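PDB 5JJP: nonribosomal peptide synthase from Streptomyces sp. MJ635-86F5, which probably adenylates an aliphatic beta-amino acid at the expense of ATP, as a member of the adenylate-forming ligase superfamily. Local coordinates for residues 94-99 with 155-160. Residues are numbered along the deposited sequence; the frame is centred on the assembly and turned at random.
Sequences TADAVA and FGPKGV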
loop_
_atom_site.group_PDB
_atom_site.type_symbol
_atom_site.label_atom_id
_atom_site.label_comp_id
_atom_site.label_asym_id
_atom_site.label_seq_id
_atom_site.Cartn_x
_atom_site.Cartn_y
_atom_site.Cartn_z
ATOM N N THR A 94 -2.540 9.222 -9.550
ATOM C CA THR A 94 -2.068 10.532 -9.988
ATOM C C THR A 94 -1.903 11.398 -8.778
ATOM O O THR A 94 -2.471 11.109 -7.728
ATOM C CB THR A 94 -3.121 11.234 -10.873
ATOM O OG1 THR A 94 -4.329 11.428 -10.133
ATOM C CG2 THR A 94 -3.406 10.392 -12.117
ATOM N N ALA A 95 -1.190 12.509 -8.928
ATOM C CA ALA A 95 -1.047 13.444 -7.831
ATOM C C ALA A 95 -2.404 13.843 -7.233
ATOM O O ALA A 95 -2.543 13.933 -6.023
ATOM C CB ALA A 95 -0.281 14.714 -8.303
ATOM N N ASP A 96 -3.383 14.147 -8.073
ATOM C CA ASP A 96 -4.720 14.502 -7.570
ATOM C C ASP A 96 -5.452 13.354 -6.854
ATOM O O ASP A 96 -6.166 13.595 -5.853
ATOM C CB ASP A 96 -5.589 15.039 -8.699
ATOM C CG ASP A 96 -5.254 16.500 -9.063
ATOM O OD1 ASP A 96 -4.688 17.206 -8.179
ATOM O OD2 ASP A 96 -5.577 16.949 -10.197
ATOM N N ALA A 97 -5.238 12.122 -7.283
ATOM C CA ALA A 97 -5.831 10.975 -6.589
ATOM C C ALA A 97 -5.176 10.820 -5.208
ATOM O O ALA A 97 -5.828 10.453 -4.218
ATOM C CB ALA A 97 -5.622 9.697 -7.385
ATOM N N VAL A 98 -3.890 11.174 -5.134
ATOM C CA VAL A 98 -3.204 11.130 -3.828
ATOM C C VAL A 98 -3.783 12.209 -2.901
ATOM O O VAL A 98 -4.109 11.943 -1.743
ATOM C CB VAL A 98 -1.673 11.283 -3.992
ATOM C CG1 VAL A 98 -0.991 11.339 -2.627
ATOM C CG2 VAL A 98 -1.096 10.154 -4.838
ATOM N N ALA A 99 -3.897 13.446 -3.400
ATOM C CA ALA A 99 -4.548 14.506 -2.614
ATOM C C ALA A 99 -5.949 14.030 -2.124
ATOM O O ALA A 99 -6.314 14.231 -0.974
ATOM C CB ALA A 99 -4.686 15.765 -3.418
ATOM N N PHE A 155 -13.094 14.801 -8.771
ATOM C CA PHE A 155 -12.005 15.671 -8.306
ATOM C C PHE A 155 -11.056 15.915 -9.456
ATOM O O PHE A 155 -10.836 15.038 -10.282
ATOM C CB PHE A 155 -11.286 15.053 -7.100
ATOM C CG PHE A 155 -10.602 13.777 -7.405
ATOM C CD1 PHE A 155 -11.250 12.592 -7.288
ATOM C CD2 PHE A 155 -9.286 13.775 -7.816
ATOM C CE1 PHE A 155 -10.624 11.395 -7.606
ATOM C CE2 PHE A 155 -8.663 12.580 -8.185
ATOM C CZ PHE A 155 -9.339 11.388 -8.076
ATOM N N GLY A 156 -10.502 17.108 -9.529
ATOM C CA GLY A 156 -9.490 17.425 -10.576
ATOM C C GLY A 156 -8.740 18.685 -10.187
ATOM O O GLY A 156 -8.819 19.118 -9.025
ATOM N N PRO A 157 -8.069 19.314 -11.149
ATOM C CA PRO A 157 -7.176 20.461 -10.825
ATOM C C PRO A 157 -7.901 21.614 -10.141
ATOM O O PRO A 157 -7.340 22.209 -9.210
ATOM C CB PRO A 157 -6.663 20.931 -12.207
ATOM C CG PRO A 157 -6.954 19.804 -13.161
ATOM C CD PRO A 157 -8.090 18.997 -12.584
ATOM N N LYS A 158 -9.140 21.888 -10.555
ATOM C CA LYS A 158 -9.917 22.974 -9.984
ATOM C C LYS A 158 -10.579 22.680 -8.620
ATOM O O LYS A 158 -10.938 23.616 -7.907
ATOM C CB LYS A 158 -10.992 23.435 -10.970
ATOM C CG LYS A 158 -12.110 22.427 -11.275
ATOM C CD LYS A 158 -13.073 22.090 -10.120
ATOM C CE LYS A 158 -13.555 23.252 -9.235
ATOM N NZ LYS A 158 -14.781 23.947 -9.725
ATOM N N GLY A 159 -10.693 21.410 -8.236
ATOM C CA GLY A 159 -11.303 21.050 -6.962
ATOM C C GLY A 159 -12.264 19.910 -7.133
ATOM O O GLY A 159 -12.157 19.138 -8.101
ATOM N N VAL A 160 -13.223 19.815 -6.214
ATOM C CA VAL A 160 -14.223 18.750 -6.205
ATOM C C VAL A 160 -15.579 19.317 -6.577
ATOM O O VAL A 160 -16.106 20.172 -5.863
ATOM C CB VAL A 160 -14.370 18.167 -4.809
ATOM C CG1 VAL A 160 -15.517 17.189 -4.756
ATOM C CG2 VAL A 160 -13.047 17.512 -4.347
#
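D96, in the first turn of helix 95-107, faces the beta hairpin formed by strands 151-156 and 159-162, its CA 6.4 Å from that of G156, and no hydrogen bond links the two segments. Most of the contact is made by the D96 side chain and the F155 ring, whose CD2, CE2 and CZ lie against the backbone where the helix begins. Its CE2 lies 3.6 Å from D96 C and 3.6 Å from A97 N, both obliquely placed about the ring, while D96 CB sits at the edge, in the ring plane. CZ lies 3.8 Å from A97 CA and a little farther from A97 CB, a sparse apolar touch. The first torsion of F155 (chi1 64°) sets CG between the backbone N and the carbonyl carbon, from where the ring extends toward the helix. Were F155 replaced by an alanine, the ring's contacts with D96 CB and A97 CB would be lost, and a gap is likely to open between hairpin and helix. The example joins a helix start to the end of a beta hairpin within the AMP-binding fold: strands 151-156 and 159-162, the latter outermost, end a five-stranded mixed sheet, and the G156-G159 type I turn joins them. T94 caps the helix, its OG1 accepting from A97 N at 3.1 Å, so the peptide NH beside the ring already has a partner. The D96 carboxylate divides its work. OD1 is bound by Q68 NE2 of helix 62-77, whereas OD2 turns to the hairpin and rests 3.6 Å from P157 N, a proline nitrogen with no hydrogen to offer, in van der Waals contact alone. Helix 62-77 also serves the hairpin itself: the hydroxyl of Y72 hydrogen-bonds to G156 O, and the Y72 side chain also touches that of D96.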